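PDB 1VJN: Zn-dependent hydrolase of metallo-beta-lactamase superfamily TM0207 from Thermotoga maritima, which is a putative zinc-dependent hydrolase of the metallo-beta-lactamase superfamily, probably cleaving its substrate by metal-assisted hydrolysis. Local coordinates for residues N201-F206 with K213-E218. Sequence-based numbering, arbitrary orientation.
Sequences NILELF and KVVVME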
ATOM      1  N   ASN A 201      11.638  -1.306  -9.459  1.00 17.88           N
ATOM      2  CA  ASN A 201      10.196  -1.475  -9.420  1.00 17.58           C
ATOM      3  C   ASN A 201       9.708  -2.765  -8.791  1.00 19.54           C
ATOM      4  O   ASN A 201       8.506  -2.995  -8.760  1.00 21.00           O
ATOM      5  CB  ASN A 201       9.575  -1.308 -10.828  1.00 19.26           C
ATOM      6  CG  ASN A 201       9.892  -2.467 -11.778  1.00 21.12           C
ATOM      7  OD1 ASN A 201      10.943  -3.035 -11.714  1.00 23.72           O
ATOM      8  ND2 ASN A 201       8.950  -2.819 -12.641  1.00 25.07           N
ATOM      9  N   ILE A 202      10.622  -3.616  -8.330  1.00 20.15           N
ATOM     10  CA  ILE A 202      10.291  -4.878  -7.682  1.00 20.97           C
ATOM     11  C   ILE A 202      10.988  -5.013  -6.334  1.00 23.03           C
ATOM     12  O   ILE A 202      12.179  -4.713  -6.195  1.00 21.96           O
ATOM     13  CB  ILE A 202      10.686  -6.055  -8.583  1.00 22.44           C
ATOM     14  CG1 ILE A 202       9.875  -6.046  -9.881  1.00 23.28           C
ATOM     15  CG2 ILE A 202      10.465  -7.385  -7.888  1.00 26.36           C
ATOM     16  CD1 ILE A 202      10.566  -6.775 -11.063  1.00 29.86           C
ATOM     17  N   LEU A 203      10.239  -5.447  -5.336  1.00 20.19           N
ATOM     18  CA  LEU A 203      10.820  -5.882  -4.085  1.00 20.82           C
ATOM     19  C   LEU A 203      10.418  -7.325  -3.849  1.00 20.65           C
ATOM     20  O   LEU A 203       9.232  -7.644  -3.862  1.00 17.92           O
ATOM     21  CB  LEU A 203      10.314  -5.020  -2.953  1.00 22.86           C
ATOM     22  CG  LEU A 203      10.873  -5.329  -1.561  1.00 25.19           C
ATOM     23  CD1 LEU A 203      12.358  -4.971  -1.505  1.00 29.98           C
ATOM     24  CD2 LEU A 203      10.060  -4.541  -0.551  1.00 31.18           C
ATOM     25  N   GLU A 204      11.392  -8.199  -3.644  1.00 21.79           N
ATOM     26  CA  GLU A 204      11.109  -9.573  -3.233  1.00 24.35           C
ATOM     27  C   GLU A 204      11.499  -9.772  -1.779  1.00 25.74           C
ATOM     28  O   GLU A 204      12.536  -9.260  -1.344  1.00 28.39           O
ATOM     29  CB  GLU A 204      11.827 -10.573  -4.123  1.00 27.09           C
ATOM     30  CG  GLU A 204      11.181 -10.643  -5.485  1.00 34.59           C
ATOM     31  CD  GLU A 204      11.928 -11.555  -6.417  1.00 49.25           C
ATOM     32  OE1 GLU A 204      11.842 -12.784  -6.196  1.00 47.81           O
ATOM     33  OE2 GLU A 204      12.594 -11.033  -7.356  1.00 55.13           O
ATOM     34  N   LEU A 205      10.649 -10.474  -1.028  1.00 23.23           N
ATOM     35  CA  LEU A 205      10.928 -10.834   0.371  1.00 24.98           C
ATOM     36  C   LEU A 205      10.916 -12.322   0.449  1.00 24.82           C
ATOM     37  O   LEU A 205      10.000 -12.963  -0.052  1.00 21.32           O
ATOM     38  CB  LEU A 205       9.855 -10.312   1.326  1.00 27.77           C
ATOM     39  CG  LEU A 205       9.514  -8.834   1.303  1.00 26.87           C
ATOM     40  CD1 LEU A 205       8.515  -8.588   2.406  1.00 33.64           C
ATOM     41  CD2 LEU A 205      10.733  -7.926   1.492  1.00 34.81           C
ATOM     42  N   PHE A 206      11.948 -12.877   1.063  1.00 27.15           N
ATOM     43  CA  PHE A 206      12.131 -14.311   1.139  1.00 28.60           C
ATOM     44  C   PHE A 206      11.827 -14.850   2.537  1.00 29.97           C
ATOM     45  O   PHE A 206      11.817 -16.061   2.742  1.00 30.87           O
ATOM     46  CB  PHE A 206      13.552 -14.648   0.683  1.00 29.55           C
ATOM     47  CG  PHE A 206      13.838 -14.181  -0.708  1.00 31.71           C
ATOM     48  CD1 PHE A 206      13.553 -14.987  -1.798  1.00 37.69           C
ATOM     49  CD2 PHE A 206      14.337 -12.907  -0.936  1.00 39.46           C
ATOM     50  CE1 PHE A 206      13.786 -14.554  -3.095  1.00 38.27           C
ATOM     51  CE2 PHE A 206      14.580 -12.466  -2.236  1.00 42.71           C
ATOM     52  CZ  PHE A 206      14.292 -13.297  -3.315  1.00 34.13           C
ATOM     53  N   LYS A 213      12.861  -1.432   7.917  1.00 25.64           N
ATOM     54  CA  LYS A 213      13.604  -0.868   6.798  1.00 25.62           C
ATOM     55  C   LYS A 213      12.658  -0.068   5.908  1.00 23.65           C
ATOM     56  O   LYS A 213      11.632  -0.583   5.466  1.00 20.84           O
ATOM     57  CB  LYS A 213      14.250  -1.970   5.982  1.00 29.81           C
ATOM     58  CG  LYS A 213      15.355  -1.492   5.044  1.00 36.43           C
ATOM     59  CD  LYS A 213      16.076  -2.689   4.393  1.00 49.94           C
ATOM     60  CE  LYS A 213      15.107  -3.733   3.754  1.00 55.02           C
ATOM     61  NZ  LYS A 213      15.785  -4.805   2.947  1.00 49.49           N
ATOM     62  N   VAL A 214      13.008   1.186   5.672  1.00 20.30           N
ATOM     63  CA  VAL A 214      12.310   1.999   4.712  1.00 18.97           C
ATOM     64  C   VAL A 214      12.860   1.694   3.296  1.00 18.38           C
ATOM     65  O   VAL A 214      14.072   1.738   3.057  1.00 18.85           O
ATOM     66  CB  VAL A 214      12.444   3.479   5.087  1.00 20.03           C
ATOM     67  CG1 VAL A 214      11.810   4.340   4.023  1.00 19.68           C
ATOM     68  CG2 VAL A 214      11.798   3.741   6.430  1.00 20.80           C
ATOM     69  N   VAL A 215      11.972   1.318   2.385  1.00 17.06           N
ATOM     70  CA  VAL A 215      12.338   0.956   1.017  1.00 15.98           C
ATOM     71  C   VAL A 215      11.627   1.893   0.059  1.00 19.14           C
ATOM     72  O   VAL A 215      10.384   1.910   0.016  1.00 22.04           O
ATOM     73  CB  VAL A 215      11.963  -0.486   0.679  1.00 17.43           C
ATOM     74  CG1 VAL A 215      12.212  -0.787  -0.829  1.00 20.15           C
ATOM     75  CG2 VAL A 215      12.751  -1.441   1.540  1.00 18.97           C
ATOM     76  N   VAL A 216      12.423   2.635  -0.706  1.00 16.10           N
ATOM     77  CA  VAL A 216      11.961   3.567  -1.711  1.00 17.36           C
ATOM     78  C   VAL A 216      12.052   2.855  -3.056  1.00 17.35           C
ATOM     79  O   VAL A 216      13.140   2.486  -3.501  1.00 18.37           O
ATOM     80  CB  VAL A 216      12.844   4.843  -1.768  1.00 17.75           C
ATOM     81  CG1 VAL A 216      12.268   5.855  -2.746  1.00 18.47           C
ATOM     82  CG2 VAL A 216      12.951   5.470  -0.422  1.00 21.14           C
HETATM   83  N   MSE A 217      10.913   2.639  -3.680  1.00 18.21           N
HETATM   84  CA  MSE A 217      10.834   2.004  -5.003  1.00 24.23           C
HETATM   85  C   MSE A 217      10.797   3.084  -6.065  1.00 24.40           C
HETATM   86  O   MSE A 217      10.626   4.250  -5.756  1.00 23.14           O
HETATM   87  CB  MSE A 217       9.580   1.124  -5.091  1.00 21.39           C
HETATM   88  CG  MSE A 217       9.436   0.201  -3.900  1.00 31.89           C
HETATM   89 SE   MSE A 217       8.147  -1.287  -4.079  1.00 36.33          SE
HETATM   90  CE  MSE A 217       8.943  -2.246  -5.640  1.00 19.27           C
ATOM     91  N   GLU A 218      10.963   2.662  -7.311  1.00 27.16           N
ATOM     92  CA  GLU A 218      11.076   3.531  -8.479  1.00 32.60           C
ATOM     93  C   GLU A 218      10.470   2.822  -9.685  1.00 33.82           C
ATOM     94  O   GLU A 218      10.782   1.666  -9.927  1.00 35.56           O
ATOM     95  CB  GLU A 218      12.555   3.840  -8.786  1.00 32.88           C
ATOM     96  CG  GLU A 218      12.733   4.832  -9.919  1.00 40.99           C
ATOM     97  CD  GLU A 218      14.117   4.799 -10.542  1.00 54.63           C
ATOM     98  OE1 GLU A 218      15.092   5.125  -9.828  1.00 54.06           O
ATOM     99  OE2 GLU A 218      14.219   4.464 -11.753  1.00 63.20           O
TER
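N201 and E218 bring the two backbones closest, with their CA atoms 5.2 Å apart. From there the chains diverge, and strands 202-205 and 213-216 belong to different sheets. Strand 202-205 is the edge of the sheet that also holds strand 13-19. Strand 213-216 lies beside strand 168-172 in the other sheet. N201 N comes within 3.1 Å of E218 O, but the angle is too poor for a hydrogen bond. N201 CB also lies 3.3 Å from E218 O.

M217, a selenomethionine, has the largest share of the contact, closely followed by L203. Its CG is anti to its own carbonyl carbon (chi1 -49°), and the chain bends at chi3 (60°). The terminal CE thereby ends against the backbone of 201-203. M217 CE lies 3.2 Å from N201 O and 3.5 Å from L203 N. M217 CE also reaches L203 CB at 4.1 Å. L203 and V215 each point toward the other segment, and the branch tips L203 CD1 and V215 CG1 meet at 4.2 Å. W17 and I170 also pack on M217, while V168 and I170 pack on L203.

This is interlayer packing between the two sheets of the metallo-hydrolase/oxidoreductase sandwich. The side-chain contact is apolar, apart from the methyl group and the N201 CB lying on backbone polar atoms. Cohesion here probably rests on van der Waals packing of buried L203, V215 and M217, with the N201/E218 end more open.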